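Protein HTP-2 (Caenorhabditis elegans, PDB 4TZM) is a HORMA domain protein of the meiotic chromosome axis that binds a closure motif peptide of its partner HTP-3. Local coordinates at residues N68-T71 with S75-T78; Y47-A52 with V172-S177; N58-E63 with N83-Q88. All coordinates share one frame; numbering follows the deposited sequence.

In the fold
Contact 2 pairs helix 35-56 with helix 164-185 inside the HORMA domain, about 7 Å from the centre of the chain. The hairpin of contact 1 lies directly against both helices: the two centres are about 9 Å apart, and I70 CD1 comes within 3.5 Å of V175 CG2 while T78 CB meets Y47 OH. Contact 3 is further out, its centre about 16 Å from each of the others, and it touches neither; its nearest atoms are about 4 Å from contact 1 and 6 Å from contact 2. It is the contact beside the bound HTP-3 peptide. Along the chain, contact 1 is nested within contact 3, and contact 3 within contact 2.

Contact 1: N68-T71 with S75-T78; sequences NYIT and SCMT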
ATOM      1  N   ASN A  68       9.693 -10.862   8.785  1.00 79.68           N
ATOM      2  CA  ASN A  68       8.351 -11.189   9.238  1.00 81.73           C
ATOM      3  C   ASN A  68       7.737 -12.259   8.350  1.00 79.65           C
ATOM      4  O   ASN A  68       8.272 -12.575   7.288  1.00 77.71           O
ATOM      5  CB  ASN A  68       7.462  -9.945   9.250  1.00 80.89           C
ATOM      6  CG  ASN A  68       7.555  -9.173  10.549  1.00 86.05           C
ATOM      7  OD1 ASN A  68       6.914  -9.526  11.539  1.00 86.86           O
ATOM      8  ND2 ASN A  68       8.348  -8.108  10.552  1.00 89.55           N
ATOM      9  N   TYR A  69       6.613 -12.814   8.795  1.00 78.89           N
ATOM     10  CA  TYR A  69       5.878 -13.804   8.019  1.00 79.71           C
ATOM     11  C   TYR A  69       4.417 -13.394   7.880  1.00 77.16           C
ATOM     12  O   TYR A  69       3.812 -12.892   8.827  1.00 78.13           O
ATOM     13  CB  TYR A  69       5.963 -15.186   8.670  1.00 82.45           C
ATOM     14  CG  TYR A  69       7.311 -15.865   8.577  1.00 86.30           C
ATOM     15  CD1 TYR A  69       8.361 -15.494   9.410  1.00 88.93           C
ATOM     16  CD2 TYR A  69       7.527 -16.896   7.672  1.00 87.54           C
ATOM     17  CE1 TYR A  69       9.594 -16.123   9.333  1.00 92.40           C
ATOM     18  CE2 TYR A  69       8.754 -17.530   7.587  1.00 91.63           C
ATOM     19  CZ  TYR A  69       9.784 -17.140   8.420  1.00 94.30           C
ATOM     20  OH  TYR A  69      11.008 -17.768   8.341  1.00 99.45           O
ATOM     21  N   ILE A  70       3.863 -13.608   6.693  1.00 75.52           N
ATOM     22  CA  ILE A  70       2.444 -13.390   6.448  1.00 73.86           C
ATOM     23  C   ILE A  70       1.705 -14.713   6.583  1.00 74.54           C
ATOM     24  O   ILE A  70       0.611 -14.778   7.142  1.00 74.45           O
ATOM     25  CB  ILE A  70       2.203 -12.797   5.056  1.00 73.22           C
ATOM     26  CG1 ILE A  70       3.086 -11.567   4.859  1.00 73.48           C
ATOM     27  CG2 ILE A  70       0.734 -12.449   4.866  1.00 70.25           C
ATOM     28  CD1 ILE A  70       3.269 -11.188   3.423  1.00 75.48           C
ATOM     29  N   THR A  71       2.312 -15.766   6.046  1.00 75.87           N
ATOM     30  CA  THR A  71       1.874 -17.133   6.294  1.00 79.29           C
ATOM     31  C   THR A  71       3.099 -17.943   6.698  1.00 87.21           C
ATOM     32  O   THR A  71       4.212 -17.421   6.708  1.00 89.44           O
ATOM     33  CB  THR A  71       1.198 -17.771   5.064  1.00 75.66           C
ATOM     34  OG1 THR A  71       2.191 -18.143   4.103  1.00 76.48           O
ATOM     35  CG2 THR A  71       0.221 -16.803   4.425  1.00 72.14           C
ATOM     36  N   SER A  75       7.397 -15.193   3.641  1.00 75.33           N
ATOM     37  CA  SER A  75       8.035 -14.192   4.481  1.00 70.44           C
ATOM     38  C   SER A  75       8.254 -12.890   3.724  1.00 68.63           C
ATOM     39  O   SER A  75       8.203 -12.855   2.496  1.00 68.01           O
ATOM     40  CB  SER A  75       9.372 -14.708   5.007  1.00 71.97           C
ATOM     41  OG  SER A  75      10.358 -14.679   3.988  1.00 71.89           O
ATOM     42  N   CYS A  76       8.515 -11.822   4.467  1.00 68.56           N
ATOM     43  CA  CYS A  76       8.777 -10.519   3.872  1.00 67.86           C
ATOM     44  C   CYS A  76       9.607  -9.676   4.829  1.00 67.67           C
ATOM     45  O   CYS A  76       9.743 -10.016   6.007  1.00 67.50           O
ATOM     46  CB  CYS A  76       7.470  -9.806   3.527  1.00 68.76           C
ATOM     47  SG  CYS A  76       6.338  -9.611   4.920  1.00 67.28           S
ATOM     48  N   MET A  77      10.162  -8.581   4.321  1.00 68.20           N
ATOM     49  CA  MET A  77      10.950  -7.672   5.144  1.00 67.17           C
ATOM     50  C   MET A  77      10.159  -6.403   5.458  1.00 61.11           C
ATOM     51  O   MET A  77       9.820  -5.636   4.558  1.00 56.41           O
ATOM     52  CB  MET A  77      12.265  -7.317   4.444  1.00 70.12           C
ATOM     53  CG  MET A  77      13.138  -8.518   4.091  1.00 72.90           C
ATOM     54  SD  MET A  77      13.623  -9.512   5.520  1.00 80.95           S
ATOM     55  CE  MET A  77      14.817  -8.438   6.311  1.00 57.97           C
ATOM     56  N   THR A  78       9.860  -6.191   6.738  1.00 61.64           N
ATOM     57  CA  THR A  78       9.152  -4.990   7.182  1.00 57.57           C
ATOM     58  C   THR A  78      10.104  -4.016   7.864  1.00 58.77           C
ATOM     59  O   THR A  78      11.028  -4.435   8.560  1.00 63.92           O
ATOM     60  CB  THR A  78       8.009  -5.325   8.159  1.00 54.60           C
ATOM     61  OG1 THR A  78       8.546  -5.966   9.325  1.00 56.34           O
ATOM     62  CG2 THR A  78       6.981  -6.233   7.493  1.00 46.01           C
TER
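N68 and C76 form the hydrogen-bonded pair of an antiparallel hairpin: N68 N donates to C76 O over 2.9 Å with an N-H...O angle of 167°. The return bond, C76 N to N68 O, is also 2.9 Å. The N68 side chain leaves on the face it shares with C76 and crosses T78 at about a right angle. Its CB lies 4.0 Å from C76 O, at van der Waals range; CG approaches T78 OG1 to 3.6 Å; and ND2 ends beside T78, 2.5 Å from OG1 and 3.8 Å from CG2. The other branch, OD1, accepts a weak hydrogen bond from K26. T78 holds OG1 between its backbone N and carbonyl carbon (chi1 61°), which places OG1 on the N68 side. With an alanine here, both OG1 and CG2 are gone, and the N68 amide would probably lose its flanking partner and become freer to turn. On the opposite face, at the non-hydrogen-bonded pair Y69-S75, S75 CB sits over the Y69 ring in a CH-pi contact, 4.0 Å from the centroid and 17° off the normal. Back on the face of N68 and C76, I70 CD1 reaches C76 SG at 3.8 Å, an apolar contact whose I70 side chain also meets V175 and W24. Beyond the paired residues, I70 and T71 both face L74 in a classic beta bulge, and T71 OG1 accepts a hydrogen bond from N73 N within the turn. The two backbone bonds thus set the register, while the side chains add mainly apolar and van der Waals contact, with I70 and C76 turned to helix 164-185.

Contact 2: Y47-A52 with V172-S177; sequences YVVFSA and VTIVRS
Two helical turns run broadly in the same direction here, and their backbones come nearest at V49 and V175, whose CA atoms are 6.5 Å apart. No hydrogen bond links the segments; the contact is made by branched aliphatic side chains, all buried. V49 and I174 carry it, crossing at about a right angle. The CG2 methyl of V49 meets I174 CG2 at 3.7 Å, and V49 CG1 adds a looser approach of 4.1 Å to the same I174 CG2, which thus lies against both valine methyls. V49 CG1 extends opposite its backbone N (chi1 179°), leaving CG2 beside that N to make the nearer approach. At the adjacent residues, V48 CG1 and V175 CG2 are 4.4 Å apart, a lighter touch. The side of segment 47-52 turned to strand 75-79 carries the polar groups: S51 OG donates to Y47 O over 2.6 Å, nearly straight onto the carbonyl, which also accepts S51 N. The same hydroxyl takes a hydrogen bond from L79 N, while Y47 OH bonds to L79 O, so strand 75-79 is tied to helix 35-56 at two points. The large antiparallel sheet also packs on the pair, with V49 on M127 of strand 123-133 and I174 on I232 and L235 of strand 228-235; V175 also packs on I70, beside the hairpin turn.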
ATOM      1  N   TYR A  47       1.913  -0.422   5.204  1.00 44.44           N
ATOM      2  CA  TYR A  47       3.187  -0.646   5.884  1.00 45.50           C
ATOM      3  C   TYR A  47       3.922  -1.866   5.335  1.00 48.68           C
ATOM      4  O   TYR A  47       5.135  -1.830   5.122  1.00 47.64           O
ATOM      5  CB  TYR A  47       2.952  -0.799   7.394  1.00 42.38           C
ATOM      6  CG  TYR A  47       4.140  -1.318   8.185  1.00 46.03           C
ATOM      7  CD1 TYR A  47       5.173  -0.470   8.579  1.00 47.69           C
ATOM      8  CD2 TYR A  47       4.216  -2.655   8.556  1.00 47.03           C
ATOM      9  CE1 TYR A  47       6.258  -0.948   9.310  1.00 44.25           C
ATOM     10  CE2 TYR A  47       5.288  -3.140   9.282  1.00 47.40           C
ATOM     11  CZ  TYR A  47       6.306  -2.285   9.658  1.00 48.47           C
ATOM     12  OH  TYR A  47       7.372  -2.772  10.382  1.00 47.82           O
ATOM     13  N   VAL A  48       3.182  -2.943   5.097  1.00 47.70           N
ATOM     14  CA  VAL A  48       3.791  -4.195   4.672  1.00 46.03           C
ATOM     15  C   VAL A  48       4.215  -4.150   3.210  1.00 43.59           C
ATOM     16  O   VAL A  48       5.341  -4.511   2.878  1.00 47.38           O
ATOM     17  CB  VAL A  48       2.843  -5.383   4.894  1.00 44.28           C
ATOM     18  CG1 VAL A  48       3.399  -6.642   4.238  1.00 47.22           C
ATOM     19  CG2 VAL A  48       2.626  -5.607   6.383  1.00 40.95           C
ATOM     20  N   VAL A  49       3.325  -3.693   2.338  1.00 43.17           N
ATOM     21  CA  VAL A  49       3.617  -3.697   0.911  1.00 47.85           C
ATOM     22  C   VAL A  49       4.737  -2.719   0.567  1.00 46.07           C
ATOM     23  O   VAL A  49       5.669  -3.076  -0.146  1.00 49.30           O
ATOM     24  CB  VAL A  49       2.355  -3.380   0.076  1.00 49.88           C
ATOM     25  CG1 VAL A  49       2.693  -3.358  -1.403  1.00 52.74           C
ATOM     26  CG2 VAL A  49       1.284  -4.419   0.347  1.00 46.69           C
ATOM     27  N   PHE A  50       4.672  -1.501   1.094  1.00 46.84           N
ATOM     28  CA  PHE A  50       5.713  -0.518   0.794  1.00 47.92           C
ATOM     29  C   PHE A  50       7.052  -0.862   1.429  1.00 47.24           C
ATOM     30  O   PHE A  50       8.099  -0.475   0.911  1.00 51.38           O
ATOM     31  CB  PHE A  50       5.266   0.884   1.209  1.00 46.75           C
ATOM     32  CG  PHE A  50       4.350   1.518   0.215  1.00 49.31           C
ATOM     33  CD1 PHE A  50       4.800   1.799  -1.064  1.00 52.65           C
ATOM     34  CD2 PHE A  50       3.037   1.803   0.537  1.00 49.49           C
ATOM     35  CE1 PHE A  50       3.962   2.371  -2.001  1.00 53.54           C
ATOM     36  CE2 PHE A  50       2.192   2.379  -0.396  1.00 51.61           C
ATOM     37  CZ  PHE A  50       2.656   2.661  -1.667  1.00 52.27           C
ATOM     38  N   SER A  51       7.026  -1.600   2.535  1.00 45.17           N
ATOM     39  CA  SER A  51       8.259  -2.137   3.104  1.00 46.21           C
ATOM     40  C   SER A  51       8.883  -3.140   2.151  1.00 46.27           C
ATOM     41  O   SER A  51      10.089  -3.109   1.898  1.00 49.04           O
ATOM     42  CB  SER A  51       8.002  -2.803   4.454  1.00 48.68           C
ATOM     43  OG  SER A  51       7.743  -1.838   5.452  1.00 48.19           O
ATOM     44  N   ALA A  52       8.049  -4.038   1.635  1.00 47.44           N
ATOM     45  CA  ALA A  52       8.487  -5.036   0.673  1.00 44.46           C
ATOM     46  C   ALA A  52       9.083  -4.373  -0.564  1.00 46.08           C
ATOM     47  O   ALA A  52      10.130  -4.789  -1.047  1.00 52.65           O
ATOM     48  CB  ALA A  52       7.328  -5.947   0.288  1.00 41.65           C
ATOM     49  N   VAL A 172      -1.609 -12.131   0.322  1.00 47.77           N
ATOM     50  CA  VAL A 172      -0.574 -13.088  -0.046  1.00 46.37           C
ATOM     51  C   VAL A 172      -0.186 -12.930  -1.518  1.00 43.52           C
ATOM     52  O   VAL A 172       0.995 -12.962  -1.866  1.00 39.80           O
ATOM     53  CB  VAL A 172      -1.039 -14.530   0.236  1.00 48.79           C
ATOM     54  CG1 VAL A 172      -0.204 -15.537  -0.546  1.00 51.19           C
ATOM     55  CG2 VAL A 172      -0.990 -14.814   1.732  1.00 47.07           C
ATOM     56  N   THR A 173      -1.187 -12.736  -2.371  1.00 47.37           N
ATOM     57  CA  THR A 173      -0.961 -12.523  -3.801  1.00 48.63           C
ATOM     58  C   THR A 173      -0.142 -11.261  -4.083  1.00 47.01           C
ATOM     59  O   THR A 173       0.770 -11.274  -4.911  1.00 49.56           O
ATOM     60  CB  THR A 173      -2.301 -12.431  -4.563  1.00 46.29           C
ATOM     61  OG1 THR A 173      -2.901 -13.730  -4.624  1.00 52.08           O
ATOM     62  CG2 THR A 173      -2.088 -11.906  -5.978  1.00 42.72           C
ATOM     63  N   ILE A 174      -0.467 -10.174  -3.390  1.00 42.38           N
ATOM     64  CA  ILE A 174       0.208  -8.898  -3.609  1.00 42.27           C
ATOM     65  C   ILE A 174       1.693  -8.996  -3.262  1.00 41.71           C
ATOM     66  O   ILE A 174       2.549  -8.597  -4.056  1.00 44.51           O
ATOM     67  CB  ILE A 174      -0.449  -7.761  -2.791  1.00 42.49           C
ATOM     68  CG1 ILE A 174      -1.702  -7.256  -3.509  1.00 46.90           C
ATOM     69  CG2 ILE A 174       0.527  -6.608  -2.578  1.00 41.08           C
ATOM     70  CD1 ILE A 174      -2.439  -6.166  -2.760  1.00 49.46           C
ATOM     71  N   VAL A 175       1.988  -9.556  -2.091  1.00 37.70           N
ATOM     72  CA  VAL A 175       3.360  -9.677  -1.607  1.00 43.22           C
ATOM     73  C   VAL A 175       4.188 -10.641  -2.455  1.00 48.01           C
ATOM     74  O   VAL A 175       5.364 -10.387  -2.726  1.00 46.00           O
ATOM     75  CB  VAL A 175       3.379 -10.121  -0.139  1.00 48.87           C
ATOM     76  CG1 VAL A 175       4.811 -10.241   0.362  1.00 51.77           C
ATOM     77  CG2 VAL A 175       2.592  -9.123   0.702  1.00 46.57           C
ATOM     78  N   ARG A 176       3.571 -11.733  -2.893  1.00 54.87           N
ATOM     79  CA  ARG A 176       4.235 -12.653  -3.810  1.00 58.12           C
ATOM     80  C   ARG A 176       4.535 -11.966  -5.136  1.00 57.08           C
ATOM     81  O   ARG A 176       5.636 -12.086  -5.665  1.00 62.44           O
ATOM     82  CB  ARG A 176       3.384 -13.905  -4.046  1.00 64.49           C
ATOM     83  CG  ARG A 176       3.629 -15.018  -3.036  1.00 70.99           C
ATOM     84  CD  ARG A 176       3.040 -16.342  -3.511  1.00 80.95           C
ATOM     85  NE  ARG A 176       3.748 -17.486  -2.940  1.00 91.38           N
ATOM     86  CZ  ARG A 176       3.350 -18.153  -1.860  1.00 95.42           C
ATOM     87  NH1 ARG A 176       2.238 -17.800  -1.229  1.00 92.93           N
ATOM     88  NH2 ARG A 176       4.063 -19.179  -1.415  1.00 98.96           N
ATOM     89  N   SER A 177       3.559 -11.238  -5.664  1.00 54.53           N
ATOM     90  CA  SER A 177       3.741 -10.543  -6.934  1.00 53.96           C
ATOM     91  C   SER A 177       4.814  -9.461  -6.831  1.00 54.03           C
ATOM     92  O   SER A 177       5.608  -9.285  -7.749  1.00 56.63           O
ATOM     93  CB  SER A 177       2.419  -9.936  -7.412  1.00 57.76           C
ATOM     94  OG  SER A 177       1.528 -10.947  -7.860  1.00 66.21           O
TER

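Contact 3: N58-E63 with N83-Q88; sequences NILEKE and NLRAHQ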
ATOM      1  N   ASN A  58      15.794  -2.827  -3.394  1.00 68.03           N
ATOM      2  CA  ASN A  58      17.100  -2.468  -2.847  1.00 74.77           C
ATOM      3  C   ASN A  58      17.256  -0.953  -2.687  1.00 70.89           C
ATOM      4  O   ASN A  58      18.349  -0.407  -2.819  1.00 64.99           O
ATOM      5  CB  ASN A  58      18.223  -3.044  -3.724  1.00 81.51           C
ATOM      6  CG  ASN A  58      19.564  -3.093  -3.005  1.00 91.88           C
ATOM      7  OD1 ASN A  58      20.426  -2.236  -3.211  1.00 94.10           O
ATOM      8  ND2 ASN A  58      19.744  -4.099  -2.157  1.00 97.05           N
ATOM      9  N   ILE A  59      16.143  -0.283  -2.402  1.00 69.62           N
ATOM     10  CA  ILE A  59      16.145   1.152  -2.165  1.00 66.75           C
ATOM     11  C   ILE A  59      16.725   1.423  -0.783  1.00 66.18           C
ATOM     12  O   ILE A  59      17.448   2.398  -0.576  1.00 61.97           O
ATOM     13  CB  ILE A  59      14.727   1.739  -2.287  1.00 61.82           C
ATOM     14  CG1 ILE A  59      14.181   1.495  -3.696  1.00 64.18           C
ATOM     15  CG2 ILE A  59      14.716   3.223  -1.963  1.00 61.81           C
ATOM     16  CD1 ILE A  59      12.800   2.086  -3.938  1.00 62.59           C
ATOM     17  N   LEU A  60      16.409   0.538   0.157  1.00 68.18           N
ATOM     18  CA  LEU A  60      17.016   0.557   1.483  1.00 69.14           C
ATOM     19  C   LEU A  60      17.646  -0.798   1.786  1.00 72.53           C
ATOM     20  O   LEU A  60      17.053  -1.839   1.495  1.00 74.21           O
ATOM     21  CB  LEU A  60      15.981   0.906   2.551  1.00 65.10           C
ATOM     22  CG  LEU A  60      15.432   2.332   2.552  1.00 63.74           C
ATOM     23  CD1 LEU A  60      14.372   2.479   3.628  1.00 63.19           C
ATOM     24  CD2 LEU A  60      16.552   3.340   2.752  1.00 65.36           C
ATOM     25  N   GLU A  61      18.842  -0.780   2.370  1.00 74.33           N
ATOM     26  CA  GLU A  61      19.562  -2.007   2.712  1.00 80.43           C
ATOM     27  C   GLU A  61      18.819  -2.819   3.767  1.00 78.15           C
ATOM     28  O   GLU A  61      18.012  -2.275   4.521  1.00 75.13           O
ATOM     29  CB  GLU A  61      20.976  -1.687   3.213  1.00 88.19           C
ATOM     30  CG  GLU A  61      21.849  -0.935   2.221  1.00 97.06           C
ATOM     31  CD  GLU A  61      21.631   0.566   2.270  1.00104.13           C
ATOM     32  OE1 GLU A  61      21.859   1.240   1.245  1.00108.95           O
ATOM     33  OE2 GLU A  61      21.237   1.073   3.341  1.00104.60           O
ATOM     34  N   LYS A  62      19.116  -4.115   3.829  1.00 79.97           N
ATOM     35  CA  LYS A  62      18.437  -5.043   4.736  1.00 81.25           C
ATOM     36  C   LYS A  62      18.556  -4.675   6.221  1.00 81.88           C
ATOM     37  O   LYS A  62      17.825  -5.213   7.052  1.00 81.51           O
ATOM     38  CB  LYS A  62      18.972  -6.463   4.523  1.00 85.25           C
ATOM     39  CG  LYS A  62      20.474  -6.585   4.737  1.00 91.06           C
ATOM     40  CD  LYS A  62      20.927  -8.036   4.758  1.00 96.58           C
ATOM     41  CE  LYS A  62      22.401  -8.134   5.124  1.00103.48           C
ATOM     42  NZ  LYS A  62      22.864  -9.544   5.268  1.00107.96           N
ATOM     43  N   GLU A  63      19.476  -3.773   6.550  1.00 84.86           N
ATOM     44  CA  GLU A  63      19.659  -3.318   7.929  1.00 87.72           C
ATOM     45  C   GLU A  63      18.440  -2.541   8.442  1.00 82.57           C
ATOM     46  O   GLU A  63      18.130  -2.559   9.637  1.00 79.43           O
ATOM     47  CB  GLU A  63      20.917  -2.449   8.045  1.00 94.17           C
ATOM     48  CG  GLU A  63      22.181  -3.202   8.463  1.00103.23           C
ATOM     49  CD  GLU A  63      22.600  -4.270   7.468  1.00107.81           C
ATOM     50  OE1 GLU A  63      22.803  -5.428   7.890  1.00112.00           O
ATOM     51  OE2 GLU A  63      22.737  -3.956   6.267  1.00107.27           O
ATOM     52  N   ASN A  83      15.605   0.820  14.192  1.00 73.95           N
ATOM     53  CA  ASN A  83      16.381   1.736  13.364  1.00 70.56           C
ATOM     54  C   ASN A  83      15.631   3.056  13.219  1.00 66.10           C
ATOM     55  O   ASN A  83      14.466   3.070  12.814  1.00 64.57           O
ATOM     56  CB  ASN A  83      16.661   1.120  11.992  1.00 69.72           C
ATOM     57  CG  ASN A  83      17.604   1.963  11.151  1.00 68.52           C
ATOM     58  OD1 ASN A  83      17.249   3.051  10.694  1.00 66.72           O
ATOM     59  ND2 ASN A  83      18.808   1.455  10.929  1.00 70.70           N
ATOM     60  N   LEU A  84      16.298   4.161  13.545  1.00 61.56           N
ATOM     61  CA  LEU A  84      15.636   5.460  13.628  1.00 60.96           C
ATOM     62  C   LEU A  84      15.149   5.982  12.280  1.00 59.83           C
ATOM     63  O   LEU A  84      14.035   6.499  12.190  1.00 58.03           O
ATOM     64  CB  LEU A  84      16.564   6.490  14.277  1.00 61.95           C
ATOM     65  CG  LEU A  84      16.548   6.530  15.810  1.00 63.92           C
ATOM     66  CD1 LEU A  84      17.616   7.474  16.353  1.00 64.98           C
ATOM     67  CD2 LEU A  84      15.171   6.936  16.308  1.00 60.30           C
ATOM     68  N   ARG A  85      15.964   5.852  11.237  1.00 61.94           N
ATOM     69  CA  ARG A  85      15.540   6.308   9.913  1.00 66.50           C
ATOM     70  C   ARG A  85      14.435   5.433   9.337  1.00 59.82           C
ATOM     71  O   ARG A  85      13.553   5.924   8.637  1.00 56.96           O
ATOM     72  CB  ARG A  85      16.713   6.356   8.929  1.00 73.75           C
ATOM     73  CG  ARG A  85      16.374   7.198   7.704  1.00 77.24           C
ATOM     74  CD  ARG A  85      17.271   6.910   6.521  1.00 85.48           C
ATOM     75  NE  ARG A  85      17.043   7.871   5.445  1.00 90.38           N
ATOM     76  CZ  ARG A  85      17.666   7.849   4.271  1.00 92.96           C
ATOM     77  NH1 ARG A  85      18.560   6.907   4.003  1.00 92.51           N
ATOM     78  NH2 ARG A  85      17.391   8.771   3.360  1.00 95.06           N
ATOM     79  N   ALA A  86      14.489   4.138   9.627  1.00 62.16           N
ATOM     80  CA  ALA A  86      13.460   3.219   9.155  1.00 55.80           C
ATOM     81  C   ALA A  86      12.172   3.520   9.896  1.00 53.07           C
ATOM     82  O   ALA A  86      11.090   3.453   9.330  1.00 51.33           O
ATOM     83  CB  ALA A  86      13.878   1.778   9.366  1.00 52.57           C
ATOM     84  N   HIS A  87      12.308   3.879  11.170  1.00 55.65           N
ATOM     85  CA  HIS A  87      11.173   4.247  12.010  1.00 56.26           C
ATOM     86  C   HIS A  87      10.472   5.507  11.486  1.00 59.75           C
ATOM     87  O   HIS A  87       9.244   5.607  11.521  1.00 60.57           O
ATOM     88  CB  HIS A  87      11.643   4.449  13.458  1.00 56.98           C
ATOM     89  CG  HIS A  87      10.532   4.578  14.455  1.00 59.61           C
ATOM     90  ND1 HIS A  87      10.751   4.564  15.816  1.00 62.45           N
ATOM     91  CD2 HIS A  87       9.196   4.727  14.292  1.00 58.47           C
ATOM     92  CE1 HIS A  87       9.600   4.699  16.449  1.00 60.25           C
ATOM     93  NE2 HIS A  87       8.641   4.801  15.546  1.00 61.53           N
ATOM     94  N   GLN A  88      11.255   6.460  10.988  1.00 61.33           N
ATOM     95  CA  GLN A  88      10.718   7.715  10.471  1.00 60.42           C
ATOM     96  C   GLN A  88       9.916   7.477   9.196  1.00 55.70           C
ATOM     97  O   GLN A  88       8.909   8.138   8.956  1.00 56.25           O
ATOM     98  CB  GLN A  88      11.853   8.707  10.209  1.00 65.36           C
ATOM     99  CG  GLN A  88      11.425  10.117   9.815  1.00 69.00           C
ATOM    100  CD  GLN A  88      12.609  11.076   9.737  1.00 78.79           C
ATOM    101  OE1 GLN A  88      13.769  10.664   9.828  1.00 82.41           O
ATOM    102  NE2 GLN A  88      12.318  12.360   9.573  1.00 80.19           N
TER
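N83 and E63 meet where the loop after helix 35-56 passes the start of helix 84-102: N83 ND2 is 4.3 Å from E63 O, a loose packing contact. N83 is the N-cap of that helix. Its OD1 accepts A86 N over 3.2 Å with an N-H...O angle of 160°, and with CG opposite the backbone N (chi1 -173°) the side chain reaches forward to this N-H of the first turn. R85 follows with its side chain extended, and its NH1 passes L60 CD2 at 4.3 Å, a loose, oblique approach. E61 OE2 is 6.5 Å from R85 NH1, too far for a salt bridge, although the opposite charge may still steady the arginine. A86 turns its methyl to the loop, lying on L79 and Y64, and H87 sets its ring edge-to-face with F81. R85 NH2 makes a weak hydrogen bond to the backbone of the bound peptide, and L60, I59 and R85 pack on its apolar side chains. Loop and helix N-terminus thus form part of the peptide-binding surface by which this HORMA domain holds the HTP-3 closure motif.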